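Side-chain contacts in amine Dehydrogenase (Pseudomonas putida, PDB 1JMX), which probably carries electrons through two covalently attached c-type haems, as the alpha subunit of a quinohemoprotein amine dehydrogenase: residues Val289-Ile294 and Ser300-Val305; Ala384-Val389 and Thr484-Asn489. All coordinates share one frame; numbering follows the deposited sequence.

Both interactions are largely buried, but they belong to different domains of the chain and their centres lie about 38 Å apart. Interaction 1 pairs two neighbouring strands of one beta hairpin, in domain III and away from the haem sites; backbone hydrogen bonds, branched aliphatic side chains and one bridging water hold it. Interaction 2 joins two loops of domain IV that are distant in sequence. It has no hydrogen bond between its segments and rests chiefly on one valine, with S385 open to solvent on one side; on the other, 484-489 runs to a haem c and a second protein chain. The first is sheet pairing interrupted by a cis-proline, the second irregular loop packing.

Interaction 1: Val289-Ile294 and Ser300-Val305; sequences VQPAFI and SEITLV
V289 meets I302 and L304 through its methyls: CG1 presses on I302 CG2 at 3.5 Å, tighter than usual van der Waals contact, and lies 3.7 Å from L304 CD1, on which V289 CG2 also packs. With CG1 anti to the backbone N (chi1 -167°), V289 runs side by side with L304, with which it forms an antiparallel non-hydrogen-bonded pair, and crosses I302 at a slant. The next pair, Q290 with T303, is hydrogen-bonded in both directions: Q290 N donates to T303 O at 2.8 Å, and T303 N returns a bond to Q290 O at 3.0 Å, arriving from above the carbonyl plane. On this opposite face of the sheet, Q290 extends its chain across V305, and its CD rests 3.8 Å from V305 CG2. Its amide is held from outside the hairpin, OE1 by R197 NE and NE2 by V196 O, both on strand 194-204 of the neighbouring barrel.

The cis peptide before P291 accompanies a break in strand 285-295 after this pair, and P291 CD packs 3.5 Å from E301 O. Where the chain resumes as strand, a water links the two strands, donating to F293 O and hydrogen-bonded to S300 OG. Beside this bridge, I294 CD1 is pushed tightly against S300 CB (3.4 Å). The F293 ring takes P291 CB over one face and reaches I409 and L412 on strand 406-420. Further out, strands 354-362 and 331-338 flank the hairpin in the mixed sheet, with V289 and I302 both touching L359 and I302 also touching L334.

Between 289-294 and 300-305, then, both direct backbone bonds belong to Q290 and T303, while beyond P291 the water bridge and the I294 CD1 contact with S300 CB link the strands.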
loop_
_atom_site.group_PDB
_atom_site.type_symbol
_atom_site.label_atom_id
_atom_site.label_comp_id
_atom_site.label_asym_id
_atom_site.label_seq_id
_atom_site.Cartn_x
_atom_site.Cartn_y
_atom_site.Cartn_z
ATOM N N VAL A 289 -5.564 -27.035 -26.652
ATOM C CA VAL A 289 -4.596 -27.934 -27.267
ATOM C C VAL A 289 -3.415 -27.777 -26.317
ATOM O O VAL A 289 -3.059 -26.655 -25.961
ATOM C CB VAL A 289 -4.152 -27.439 -28.674
ATOM C CG1 VAL A 289 -3.399 -28.533 -29.408
ATOM C CG2 VAL A 289 -5.335 -26.979 -29.485
ATOM N N GLN A 290 -2.828 -28.882 -25.874
ATOM C CA GLN A 290 -1.697 -28.814 -24.954
ATOM C C GLN A 290 -0.580 -29.754 -25.404
ATOM O O GLN A 290 -0.695 -30.963 -25.260
ATOM C CB GLN A 290 -2.143 -29.191 -23.532
ATOM C CG GLN A 290 -3.360 -28.416 -23.012
ATOM C CD GLN A 290 -3.690 -28.730 -21.562
ATOM O OE1 GLN A 290 -3.285 -29.757 -21.032
ATOM N NE2 GLN A 290 -4.417 -27.833 -20.912
ATOM N N PRO A 291 0.534 -29.209 -25.925
ATOM C CA PRO A 291 0.871 -27.797 -26.146
ATOM C C PRO A 291 0.088 -27.199 -27.296
ATOM O O PRO A 291 -0.522 -27.924 -28.083
ATOM C CB PRO A 291 2.355 -27.847 -26.511
ATOM C CG PRO A 291 2.830 -29.149 -25.926
ATOM C CD PRO A 291 1.693 -30.063 -26.240
ATOM N N ALA A 292 0.151 -25.875 -27.408
ATOM C CA ALA A 292 -0.537 -25.152 -28.466
ATOM C C ALA A 292 0.429 -24.733 -29.577
ATOM O O ALA A 292 0.167 -23.790 -30.320
ATOM C CB ALA A 292 -1.246 -23.938 -27.892
ATOM N N PHE A 293 1.553 -25.436 -29.675
ATOM C CA PHE A 293 2.550 -25.157 -30.701
ATOM C C PHE A 293 3.263 -26.440 -31.126
ATOM O O PHE A 293 3.390 -27.384 -30.338
ATOM C CB PHE A 293 3.576 -24.124 -30.207
ATOM C CG PHE A 293 4.293 -24.529 -28.945
ATOM C CD1 PHE A 293 5.431 -25.329 -28.996
ATOM C CD2 PHE A 293 3.832 -24.101 -27.701
ATOM C CE1 PHE A 293 6.099 -25.700 -27.825
ATOM C CE2 PHE A 293 4.493 -24.466 -26.530
ATOM C CZ PHE A 293 5.627 -25.267 -26.596
ATOM N N ILE A 294 3.712 -26.466 -32.378
ATOM C CA ILE A 294 4.424 -27.613 -32.923
ATOM C C ILE A 294 5.487 -27.049 -33.857
ATOM O O ILE A 294 5.185 -26.255 -34.755
ATOM C CB ILE A 294 3.464 -28.602 -33.685
ATOM C CG1 ILE A 294 4.230 -29.803 -34.236
ATOM C CG2 ILE A 294 2.753 -27.906 -34.822
ATOM C CD1 ILE A 294 4.590 -30.825 -33.207
ATOM N N SER A 300 5.796 -34.409 -31.565
ATOM C CA SER A 300 5.313 -33.966 -30.262
ATOM C C SER A 300 4.024 -34.627 -29.813
ATOM O O SER A 300 3.134 -34.898 -30.624
ATOM C CB SER A 300 5.121 -32.445 -30.263
ATOM O OG SER A 300 4.525 -31.998 -29.058
ATOM N N GLU A 301 3.945 -34.886 -28.509
ATOM C CA GLU A 301 2.764 -35.487 -27.906
ATOM C C GLU A 301 1.808 -34.338 -27.608
ATOM O O GLU A 301 2.111 -33.462 -26.795
ATOM C CB GLU A 301 3.143 -36.210 -26.611
ATOM C CG GLU A 301 2.194 -37.352 -26.185
ATOM C CD GLU A 301 1.031 -36.908 -25.301
ATOM O OE1 GLU A 301 1.281 -36.460 -24.149
ATOM O OE2 GLU A 301 -0.139 -37.038 -25.747
ATOM N N ILE A 302 0.703 -34.289 -28.342
ATOM C CA ILE A 302 -0.286 -33.250 -28.144
ATOM C C ILE A 302 -1.558 -33.860 -27.582
ATOM O O ILE A 302 -1.980 -34.940 -27.989
ATOM C CB ILE A 302 -0.612 -32.538 -29.455
ATOM C CG1 ILE A 302 0.620 -31.799 -29.961
ATOM C CG2 ILE A 302 -1.754 -31.568 -29.266
ATOM C CD1 ILE A 302 0.367 -30.989 -31.214
ATOM N N THR A 303 -2.156 -33.170 -26.623
ATOM C CA THR A 303 -3.390 -33.633 -26.026
ATOM C C THR A 303 -4.465 -32.553 -26.131
ATOM O O THR A 303 -4.199 -31.374 -25.944
ATOM C CB THR A 303 -3.184 -34.118 -24.571
ATOM O OG1 THR A 303 -4.222 -33.599 -23.731
ATOM C CG2 THR A 303 -1.820 -33.719 -24.038
ATOM N N LEU A 304 -5.652 -32.966 -26.561
ATOM C CA LEU A 304 -6.790 -32.072 -26.719
ATOM C C LEU A 304 -7.697 -32.203 -25.506
ATOM O O LEU A 304 -7.975 -33.308 -25.039
ATOM C CB LEU A 304 -7.566 -32.403 -28.001
ATOM C CG LEU A 304 -6.901 -32.117 -29.355
ATOM C CD1 LEU A 304 -6.496 -30.646 -29.431
ATOM C CD2 LEU A 304 -5.690 -33.015 -29.567
ATOM N N VAL A 305 -8.125 -31.065 -24.974
ATOM C CA VAL A 305 -8.990 -31.040 -23.801
ATOM C C VAL A 305 -10.336 -30.493 -24.241
ATOM O O VAL A 305 -10.397 -29.600 -25.092
ATOM C CB VAL A 305 -8.401 -30.126 -22.690
ATOM C CG1 VAL A 305 -9.137 -30.341 -21.376
ATOM C CG2 VAL A 305 -6.914 -30.388 -22.524
HETATM O O HOH W 1 5.373 -29.154 -29.084
#

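Interaction 2: Ala384-Val389 and Thr484-Asn489; sequences ASVPKV and TVQRWN. With HEC (heme c), chain E.
V386 packs on 484-489 with its two methyls on different targets. CG2 makes the tight contact, 3.4 Å from Q486 CG and 3.6 Å from Q486 CB, the two side chains crossing at about a right angle. Q486 is bent at chi2 (90°); its CB and CG make the nearest contacts, and the amide nitrogen stays beside the same methyl, Q486 NE2 to V386 CG2 at 4.2 Å. The other branch sits more loosely: V386 CG1 is 3.7 Å from R487 O and approaches W488 CD1 obliquely at 4.2 Å. Beyond V386 the contact thins out toward S385, which is exposed to solvent.

Both segments leave the same end of the domain IV sheet, 384-389 in the loop that follows strand 367-378, and residues 484-489 in the tail of strand 476-484, which runs parallel beside it, consistent with the immunoglobulin-like E-set character of this domain.

The far side of 484-489 is closely held. R487 NE (3.2 Å) and NH2 (2.9 Å) both donate to N489 O, the acceptor lying nearly in the guanidinium plane, while R487 NH1 bonds to the backbone of another protein chain. An aromatic side chain of that chain meets the W488 ring edge-to-face. N489 lies beside a propionate of the haem c ligated by H104 and H126; S40, R43 and R108 hydrogen-bond that haem.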
loop_
_atom_site.group_PDB
_atom_site.type_symbol
_atom_site.label_atom_id
_atom_site.label_comp_id
_atom_site.label_asym_id
_atom_site.label_seq_id
_atom_site.Cartn_x
_atom_site.Cartn_y
_atom_site.Cartn_z
ATOM N N ALA A 384 8.729 -13.797 10.351
ATOM C CA ALA A 384 7.640 -12.852 10.134
ATOM C C ALA A 384 6.261 -13.487 9.999
ATOM O O ALA A 384 6.120 -14.665 9.675
ATOM C CB ALA A 384 7.933 -11.970 8.931
ATOM N N SER A 385 5.252 -12.656 10.206
ATOM C CA SER A 385 3.851 -13.043 10.144
ATOM C C SER A 385 3.343 -13.133 8.698
ATOM O O SER A 385 2.192 -13.498 8.454
ATOM C CB SER A 385 3.036 -12.002 10.927
ATOM O OG SER A 385 1.672 -12.357 11.030
ATOM N N VAL A 386 4.220 -12.832 7.747
ATOM C CA VAL A 386 3.878 -12.837 6.325
ATOM C C VAL A 386 4.743 -13.798 5.489
ATOM O O VAL A 386 5.894 -14.048 5.822
ATOM C CB VAL A 386 4.024 -11.413 5.758
ATOM C CG1 VAL A 386 2.901 -10.525 6.265
ATOM C CG2 VAL A 386 5.354 -10.835 6.193
ATOM N N PRO A 387 4.183 -14.362 4.400
ATOM C CA PRO A 387 4.935 -15.286 3.541
ATOM C C PRO A 387 5.693 -14.565 2.414
ATOM O O PRO A 387 5.404 -13.409 2.094
ATOM C CB PRO A 387 3.833 -16.167 2.968
ATOM C CG PRO A 387 2.751 -15.161 2.713
ATOM C CD PRO A 387 2.763 -14.327 4.000
ATOM N N LYS A 388 6.662 -15.255 1.822
ATOM C CA LYS A 388 7.421 -14.692 0.706
ATOM C C LYS A 388 6.510 -14.689 -0.518
ATOM O O LYS A 388 5.667 -15.570 -0.674
ATOM C CB LYS A 388 8.655 -15.541 0.394
ATOM C CG LYS A 388 9.604 -15.739 1.543
ATOM C CD LYS A 388 10.854 -16.444 1.088
ATOM C CE LYS A 388 11.842 -16.637 2.223
ATOM N NZ LYS A 388 13.179 -17.082 1.721
ATOM N N VAL A 389 6.629 -13.656 -1.341
ATOM C CA VAL A 389 5.844 -13.551 -2.564
ATOM C C VAL A 389 6.829 -13.759 -3.714
ATOM O O VAL A 389 7.727 -12.947 -3.937
ATOM C CB VAL A 389 5.134 -12.179 -2.685
ATOM C CG1 VAL A 389 4.481 -12.034 -4.046
ATOM C CG2 VAL A 389 4.086 -12.036 -1.586
ATOM N N THR A 484 10.383 -6.319 -3.029
ATOM C CA THR A 484 10.193 -5.377 -1.927
ATOM C C THR A 484 9.746 -5.923 -0.594
ATOM O O THR A 484 9.757 -7.130 -0.356
ATOM C CB THR A 484 9.236 -4.224 -2.257
ATOM O OG1 THR A 484 8.201 -4.653 -3.157
ATOM C CG2 THR A 484 10.010 -3.087 -2.766
ATOM N N VAL A 485 9.333 -4.982 0.252
ATOM C CA VAL A 485 8.876 -5.228 1.601
ATOM C C VAL A 485 7.457 -5.788 1.703
ATOM O O VAL A 485 6.665 -5.725 0.764
ATOM C CB VAL A 485 8.992 -3.925 2.429
ATOM C CG1 VAL A 485 10.418 -3.384 2.336
ATOM C CG2 VAL A 485 8.000 -2.883 1.925
ATOM N N GLN A 486 7.147 -6.303 2.884
ATOM C CA GLN A 486 5.848 -6.892 3.172
ATOM C C GLN A 486 4.769 -5.836 3.409
ATOM O O GLN A 486 5.044 -4.635 3.457
ATOM C CB GLN A 486 5.916 -7.766 4.437
ATOM C CG GLN A 486 7.267 -8.402 4.771
ATOM C CD GLN A 486 8.138 -7.530 5.667
ATOM O OE1 GLN A 486 8.873 -6.688 5.183
ATOM N NE2 GLN A 486 8.073 -7.756 6.973
ATOM N N ARG A 487 3.536 -6.320 3.521
ATOM C CA ARG A 487 2.371 -5.506 3.835
ATOM C C ARG A 487 1.584 -6.418 4.772
ATOM O O ARG A 487 1.488 -7.624 4.534
ATOM C CB ARG A 487 1.565 -5.099 2.590
ATOM C CG ARG A 487 1.103 -6.215 1.679
ATOM C CD ARG A 487 0.241 -5.667 0.550
ATOM N NE ARG A 487 -1.123 -5.374 0.987
ATOM C CZ ARG A 487 -2.068 -4.814 0.230
ATOM N NH1 ARG A 487 -1.819 -4.459 -1.027
ATOM N NH2 ARG A 487 -3.297 -4.664 0.712
ATOM N N TRP A 488 1.147 -5.865 5.902
ATOM C CA TRP A 488 0.410 -6.626 6.906
ATOM C C TRP A 488 -1.103 -6.517 6.795
ATOM O O TRP A 488 -1.821 -7.339 7.355
ATOM C CB TRP A 488 0.860 -6.229 8.307
ATOM C CG TRP A 488 2.326 -6.379 8.524
ATOM C CD1 TRP A 488 2.963 -7.424 9.126
ATOM C CD2 TRP A 488 3.345 -5.429 8.180
ATOM N NE1 TRP A 488 4.312 -7.182 9.190
ATOM C CE2 TRP A 488 4.576 -5.965 8.617
ATOM C CE3 TRP A 488 3.336 -4.176 7.545
ATOM C CZ2 TRP A 488 5.793 -5.290 8.445
ATOM C CZ3 TRP A 488 4.545 -3.506 7.371
ATOM C CH2 TRP A 488 5.758 -4.070 7.822
ATOM N N ASN A 489 -1.592 -5.474 6.134
ATOM C CA ASN A 489 -3.025 -5.313 5.938
ATOM C C ASN A 489 -3.309 -5.915 4.565
ATOM O O ASN A 489 -2.974 -5.329 3.538
ATOM C CB ASN A 489 -3.433 -3.837 5.976
ATOM C CG ASN A 489 -4.942 -3.636 5.829
ATOM O OD1 ASN A 489 -5.406 -2.531 5.532
ATOM N ND2 ASN A 489 -5.711 -4.697 6.051
HETATM FE FE HEC E . -10.672 3.626 0.062
HETATM C CHA HEC E . -11.708 0.963 1.796
HETATM C CHB HEC E . -13.494 3.463 -1.784
HETATM C CHC HEC E . -9.735 6.427 -1.594
HETATM C CHD HEC E . -7.832 3.783 1.978
HETATM N NA HEC E . -12.237 2.455 0.001
HETATM C C1A HEC E . -12.512 1.386 0.789
HETATM C C2A HEC E . -13.760 0.767 0.442
HETATM C C3A HEC E . -14.254 1.466 -0.579
HETATM C C4A HEC E . -13.315 2.522 -0.841
HETATM C CMA HEC E . -15.562 1.209 -1.305
HETATM C CAA HEC E . -14.373 -0.429 1.136
HETATM C CBA HEC E . -15.618 0.123 1.827
HETATM C CGA HEC E . -16.433 -0.852 2.637
HETATM O O1A HEC E . -16.102 -2.021 2.744
HETATM O O2A HEC E . -17.425 -0.424 3.188
HETATM N NB HEC E . -11.435 4.701 -1.371
HETATM C C1B HEC E . -12.640 4.499 -2.045
HETATM C C2B HEC E . -12.926 5.496 -3.020
HETATM C C3B HEC E . -11.877 6.365 -2.958
HETATM C C4B HEC E . -10.940 5.853 -1.951
HETATM C CMB HEC E . -14.176 5.570 -3.920
HETATM C CAB HEC E . -11.792 7.621 -3.812
HETATM C CBB HEC E . -12.079 8.936 -3.082
HETATM N NC HEC E . -9.103 4.824 0.154
HETATM C C1C HEC E . -8.869 5.942 -0.619
HETATM C C2C HEC E . -7.620 6.563 -0.291
HETATM C C3C HEC E . -7.076 5.834 0.686
HETATM C C4C HEC E . -8.005 4.751 0.988
HETATM C CMC HEC E . -7.053 7.818 -0.960
HETATM C CAC HEC E . -5.677 6.072 1.211
HETATM C CBC HEC E . -5.438 7.027 2.365
HETATM N ND HEC E . -9.925 2.604 1.568
HETATM C C1D HEC E . -8.745 2.780 2.261
HETATM C C2D HEC E . -8.598 1.788 3.329
HETATM C C3D HEC E . -9.739 1.016 3.235
HETATM C C4D HEC E . -10.500 1.526 2.165
HETATM C CMD HEC E . -7.433 1.670 4.308
HETATM C CAD HEC E . -10.233 -0.186 4.050
HETATM C CBD HEC E . -9.334 -0.724 5.111
HETATM C CGD HEC E . -8.522 -1.863 4.592
HETATM O O1D HEC E . -8.301 -1.929 3.361
HETATM O O2D HEC E . -8.092 -2.711 5.406
#